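Local structure of beta-N-acetylhexosaminidase (Thermotoga neapolitana, 5C0Q) at residues 334-339 / 441-446; 392-397 / 417-422. The protein probably hydrolyses terminal non-reducing N-acetyl-D-hexosamine residues from N-acetyl-beta-D-hexosaminides, as a zinc-binding member of glycosyl hydrolase family 3. One frame throughout, in Å; residues are numbered along the deposited sequence.

Contact 1. Residues 334-339 / 441-446; sequences ECTRMR and GRSVVI. With ZN (zinc ion), chain N.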
loop_
_atom_site.group_PDB
_atom_site.type_symbol
_atom_site.label_atom_id
_atom_site.label_comp_id
_atom_site.label_asym_id
_atom_site.label_seq_id
_atom_site.Cartn_x
_atom_site.Cartn_y
_atom_site.Cartn_z
ATOM N N GLU B 334 22.228 8.959 15.574
ATOM C CA GLU B 334 23.416 9.339 16.339
ATOM C C GLU B 334 22.945 10.372 17.406
ATOM O O GLU B 334 22.119 11.253 17.145
ATOM C CB GLU B 334 24.533 9.939 15.450
ATOM C CG GLU B 334 24.770 9.337 14.029
ATOM C CD GLU B 334 25.842 10.116 13.157
ATOM O OE1 GLU B 334 25.903 9.938 11.917
ATOM O OE2 GLU B 334 26.549 11.013 13.659
ATOM N N CYS B 335 23.396 10.230 18.629
ATOM C CA CYS B 335 23.022 11.211 19.623
ATOM C C CYS B 335 24.186 11.578 20.529
ATOM O O CYS B 335 25.074 10.776 20.751
ATOM C CB CYS B 335 21.850 10.695 20.426
ATOM S SG CYS B 335 22.343 9.314 21.335
ATOM N N THR B 336 24.180 12.787 21.068
ATOM C CA THR B 336 25.120 13.119 22.142
ATOM C C THR B 336 24.581 12.615 23.479
ATOM O O THR B 336 23.488 12.081 23.551
ATOM C CB THR B 336 25.415 14.639 22.237
ATOM O OG1 THR B 336 24.205 15.375 22.482
ATOM C CG2 THR B 336 26.066 15.141 20.962
ATOM N N ARG B 337 25.364 12.773 24.537
ATOM C CA ARG B 337 24.951 12.279 25.831
ATOM C C ARG B 337 23.944 13.266 26.434
ATOM O O ARG B 337 24.131 14.486 26.389
ATOM C CB ARG B 337 26.167 12.104 26.746
ATOM C CG ARG B 337 25.800 11.470 28.045
ATOM C CD ARG B 337 25.253 10.102 27.689
ATOM N NE ARG B 337 24.922 9.246 28.822
ATOM C CZ ARG B 337 24.459 8.009 28.676
ATOM N NH1 ARG B 337 24.337 7.491 27.456
ATOM N NH2 ARG B 337 24.154 7.278 29.740
ATOM N N MET B 338 22.879 12.706 27.002
ATOM C CA MET B 338 21.715 13.443 27.489
ATOM C C MET B 338 21.481 13.212 28.962
ATOM O O MET B 338 21.709 12.122 29.447
ATOM C CB MET B 338 20.470 13.018 26.722
ATOM C CG MET B 338 20.657 12.905 25.242
ATOM S SD MET B 338 20.899 14.504 24.494
ATOM C CE MET B 338 20.959 14.058 22.770
ATOM N N ARG B 339 21.030 14.214 29.691
ATOM C CA ARG B 339 20.791 13.968 31.104
ATOM C C ARG B 339 19.415 13.377 31.331
ATOM O O ARG B 339 18.419 13.978 30.948
ATOM C CB ARG B 339 20.936 15.230 31.943
ATOM C CG ARG B 339 22.209 15.984 31.708
ATOM C CD ARG B 339 22.154 17.309 32.428
ATOM N NE ARG B 339 21.727 18.408 31.574
ATOM C CZ ARG B 339 21.171 19.516 32.042
ATOM N NH1 ARG B 339 20.957 19.633 33.347
ATOM N NH2 ARG B 339 20.811 20.490 31.215
ATOM N N GLY B 441 29.072 21.715 21.760
ATOM C CA GLY B 441 28.691 21.769 23.158
ATOM C C GLY B 441 27.201 21.541 23.387
ATOM O O GLY B 441 26.774 21.356 24.516
ATOM N N ARG B 442 26.414 21.566 22.319
ATOM C CA ARG B 442 24.980 21.448 22.424
ATOM C C ARG B 442 24.527 19.996 22.421
ATOM O O ARG B 442 25.232 19.117 21.956
ATOM C CB ARG B 442 24.326 22.146 21.280
ATOM C CG ARG B 442 24.644 23.568 21.166
ATOM C CD ARG B 442 23.910 24.443 22.101
ATOM N NE ARG B 442 24.177 25.830 21.731
ATOM C CZ ARG B 442 23.453 26.862 22.147
ATOM N NH1 ARG B 442 22.361 26.644 22.885
ATOM N NH2 ARG B 442 23.768 28.097 21.761
ATOM N N SER B 443 23.321 19.762 22.908
ATOM C CA SER B 443 22.715 18.443 22.855
ATOM C C SER B 443 22.136 18.177 21.474
ATOM O O SER B 443 21.280 18.918 21.004
ATOM C CB SER B 443 21.652 18.330 23.921
ATOM O OG SER B 443 22.270 18.029 25.136
ATOM N N VAL B 444 22.640 17.141 20.809
ATOM C CA VAL B 444 22.264 16.923 19.423
ATOM C C VAL B 444 21.866 15.462 19.122
ATOM O O VAL B 444 22.512 14.517 19.547
ATOM C CB VAL B 444 23.393 17.363 18.471
ATOM C CG1 VAL B 444 23.077 16.985 17.042
ATOM C CG2 VAL B 444 23.589 18.854 18.530
ATOM N N VAL B 445 20.762 15.314 18.410
ATOM C CA VAL B 445 20.319 14.060 17.837
ATOM C C VAL B 445 20.311 14.189 16.330
ATOM O O VAL B 445 19.721 15.123 15.812
ATOM C CB VAL B 445 18.883 13.678 18.316
ATOM C CG1 VAL B 445 18.339 12.471 17.545
ATOM C CG2 VAL B 445 18.865 13.439 19.777
ATOM N N ILE B 446 20.981 13.282 15.627
ATOM C CA ILE B 446 20.890 13.261 14.174
ATOM C C ILE B 446 20.086 12.049 13.734
ATOM O O ILE B 446 20.400 10.935 14.097
ATOM C CB ILE B 446 22.268 13.237 13.507
ATOM C CG1 ILE B 446 23.095 14.435 13.982
ATOM C CG2 ILE B 446 22.122 13.191 11.980
ATOM C CD1 ILE B 446 24.519 14.323 13.669
HETATM ZN ZN ZN N . 25.751 11.289 9.935
#
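The carbonyl oxygen of Val444 takes one hydrogen bond and a weaker contact from the facing strand. Thr336 N donates a hydrogen bond of 2.8 Å to Val444 O, lying almost on the extension of the C=O bond, while Cys335 CA makes a CA-H...O contact and the methyl CE of Met338 packs beside it, 3.6 Å from Val444 O. Thr336 then supplies a second bond with its hydroxyl: Val444 N donates to Thr336 OG1 at 2.9 Å, with an angle of 166° at the hydrogen. A chi1 of 60° places OG1 between the backbone N and the carbonyl carbon of Thr336, and the hydroxyl thereby takes the role a main-chain carbonyl would play in a regular antiparallel pair, just where strand 334-335 ends. Upstream the pairing is orthodox. Glu334 and Ile446 form an antiparallel hydrogen-bonded pair, Ile446 N reaching Glu334 O at 2.8 Å and Glu334 N returning a bond to Ile446 O; Cys335 and Val445 follow as a non-hydrogen-bonded pair. Strand 334-335 is thus an antiparallel edge added to the otherwise parallel sheet of the C-terminal domain, a short illustration of how a linker after the barrel can be stitched to the next domain. On one sheet face, Met338 is bent at chi2 (-69°), and its CE comes 3.7 Å from Val445 CG2, the two side chains crossing at about a right angle and both touching Leu462 of helix 452-463; Cys335, on this face too, is disulfide-bonded to Cys466. On the other face the extended Glu334 chain passes Ile446, with OE2 3.9 Å from CD1 of Ile446. Glu334 OE1 binds a zinc ion at 2.4 Å, and His448 together with Lys86 of the second subunit completes the observed ligands, so this metal bridges two chains.

Contact 2. Residues 392-397 / 417-422; sequences PDDVDG and HLSLPS
One face of the His417 imidazole is covered by the ring of Pro392, whose CD lies 3.6 Å from the centroid of the His417 ring and only 10° off its normal, a CH-pi contact placed over the centre of the face. The two side chains cross at about a right angle, and Pro392 CG extends the cover toward ND1 of His417. That nitrogen is hydrogen-bonded to Asp402, which would limit rotation of the imidazole, and the Tyr386 ring meets it steeply. Helix 411-418 ends here, and the chain runs on alongside residues 392-397 without one hydrogen bond between the two segments. Across the contact, Leu420 meets the loop backbone with CD2, 4.2 Å from Val395 N, while CD1 comes within 4.4 Å of Pro392 CG. Pro421 places CD 3.7 Å from Val395 O and CG 3.5 Å from Asp396 OD1. The Asp396 carboxylate owes its place to other partners. With CG anti to the backbone N (chi1 -158°), its OD1 receives Gly397 N at 2.7 Å, the donor standing 41° out of the carboxylate plane, and OD2 forms a salt bridge to Arg424. Asp394 OD1 faces Ser419 O at 3.6 Å with no hydrogen bond between them, and takes a weak one from Val395 N. Strand 399-404, helix 411-418 and strand 425-429 form a beta-alpha-beta crossover; residues 417-422 turn from its helix into the second strand, residues 392-397 lead into the first, and Leu420 packs on both strands and on strand 347-352 of the C-terminal domain's mixed sheet.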
loop_
_atom_site.group_PDB
_atom_site.type_symbol
_atom_site.label_atom_id
_atom_site.label_comp_id
_atom_site.label_asym_id
_atom_site.label_seq_id
_atom_site.Cartn_x
_atom_site.Cartn_y
_atom_site.Cartn_z
ATOM N N PRO B 392 13.597 29.950 14.916
ATOM C CA PRO B 392 12.672 30.048 16.048
ATOM C C PRO B 392 12.704 31.402 16.734
ATOM O O PRO B 392 13.800 31.868 16.995
ATOM C CB PRO B 392 13.185 28.978 17.021
ATOM C CG PRO B 392 14.569 28.628 16.570
ATOM C CD PRO B 392 14.701 29.008 15.140
ATOM N N ASP B 393 11.561 32.027 17.016
ATOM C CA ASP B 393 11.517 33.098 18.026
ATOM C C ASP B 393 12.179 32.602 19.295
ATOM O O ASP B 393 12.245 31.406 19.527
ATOM C CB ASP B 393 10.099 33.568 18.340
ATOM C CG ASP B 393 9.362 34.084 17.130
ATOM O OD1 ASP B 393 9.968 34.193 16.046
ATOM O OD2 ASP B 393 8.168 34.414 17.272
ATOM N N ASP B 394 12.665 33.505 20.132
ATOM C CA ASP B 394 13.261 33.057 21.374
ATOM C C ASP B 394 12.163 32.485 22.257
ATOM O O ASP B 394 11.011 32.915 22.199
ATOM C CB ASP B 394 14.002 34.193 22.075
ATOM C CG ASP B 394 14.995 33.682 23.115
ATOM O OD1 ASP B 394 14.986 32.467 23.411
ATOM O OD2 ASP B 394 15.817 34.481 23.605
ATOM N N VAL B 395 12.494 31.441 23.003
ATOM C CA VAL B 395 11.506 30.715 23.787
ATOM C C VAL B 395 12.186 30.149 25.001
ATOM O O VAL B 395 13.396 30.024 25.032
ATOM C CB VAL B 395 10.850 29.527 23.040
ATOM C CG1 VAL B 395 9.467 29.295 23.590
ATOM C CG2 VAL B 395 10.775 29.749 21.559
ATOM N N ASP B 396 11.420 29.804 26.013
ATOM C CA ASP B 396 12.020 29.091 27.119
ATOM C C ASP B 396 11.018 28.040 27.544
ATOM O O ASP B 396 9.913 27.990 27.015
ATOM C CB ASP B 396 12.417 29.992 28.280
ATOM C CG ASP B 396 13.480 29.346 29.146
ATOM O OD1 ASP B 396 13.838 28.185 28.873
ATOM O OD2 ASP B 396 13.991 29.988 30.073
ATOM N N GLY B 397 11.452 27.126 28.395
ATOM C CA GLY B 397 10.603 26.042 28.821
ATOM C C GLY B 397 11.380 25.175 29.779
ATOM O O GLY B 397 12.503 25.493 30.157
ATOM N N HIS B 417 18.593 29.654 16.259
ATOM C CA HIS B 417 18.695 28.320 16.838
ATOM C C HIS B 417 19.649 28.258 17.993
ATOM O O HIS B 417 19.441 27.478 18.895
ATOM C CB HIS B 417 19.132 27.300 15.789
ATOM C CG HIS B 417 18.090 27.001 14.765
ATOM N ND1 HIS B 417 17.071 26.106 14.977
ATOM C CD2 HIS B 417 17.899 27.494 13.522
ATOM C CE1 HIS B 417 16.303 26.048 13.908
ATOM N NE2 HIS B 417 16.784 26.878 13.007
ATOM N N LEU B 418 20.712 29.055 17.980
ATOM C CA LEU B 418 21.691 28.957 19.076
ATOM C C LEU B 418 21.376 29.831 20.275
ATOM O O LEU B 418 21.941 29.664 21.339
ATOM C CB LEU B 418 23.083 29.325 18.588
ATOM C CG LEU B 418 23.709 28.416 17.548
ATOM C CD1 LEU B 418 24.832 29.163 16.860
ATOM C CD2 LEU B 418 24.205 27.159 18.209
ATOM N N SER B 419 20.440 30.736 20.105
ATOM C CA SER B 419 20.010 31.564 21.197
ATOM C C SER B 419 19.056 30.863 22.150
ATOM O O SER B 419 18.475 31.492 22.988
ATOM C CB SER B 419 19.370 32.822 20.657
ATOM O OG SER B 419 18.073 32.524 20.192
ATOM N N LEU B 420 18.901 29.558 22.035
ATOM C CA LEU B 420 17.963 28.861 22.881
ATOM C C LEU B 420 18.785 28.327 24.029
ATOM O O LEU B 420 19.934 28.018 23.870
ATOM C CB LEU B 420 17.245 27.732 22.131
ATOM C CG LEU B 420 16.428 27.984 20.870
ATOM C CD1 LEU B 420 16.004 26.673 20.272
ATOM C CD2 LEU B 420 15.194 28.812 21.174
ATOM N N PRO B 421 18.181 28.229 25.204
ATOM C CA PRO B 421 18.959 27.851 26.375
ATOM C C PRO B 421 19.581 26.485 26.270
ATOM O O PRO B 421 18.940 25.454 26.418
ATOM C CB PRO B 421 17.930 27.891 27.507
ATOM C CG PRO B 421 16.642 27.807 26.842
ATOM C CD PRO B 421 16.779 28.496 25.543
ATOM N N SER B 422 20.879 26.488 26.112
ATOM C CA SER B 422 21.622 25.303 25.783
ATOM C C SER B 422 21.537 24.258 26.897
ATOM O O SER B 422 21.811 23.088 26.698
ATOM C CB SER B 422 23.077 25.700 25.535
ATOM O OG SER B 422 23.938 24.627 25.836
#

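How the contacts relate
Contact 2 is nested along the chain inside the loop that contact 1 closes, and the two centres lie about 16 Å apart in the C-terminal domain. Arg442 joins them directly: its NH1 donates to Leu420 O at 3.0 Å. Strand 425-429 links them a second way, since it pairs with strand 443-446 of contact 1 and bears Tyr427, which touches Leu420 of contact 2 and whose hydroxyl bonds His417 O. The centres of contacts 1 and 2 are about 35 and 41 Å from the chain's centre; contact 1 contributes a zinc ligand, whereas contact 2 lies away from the zinc sites and the disulfide.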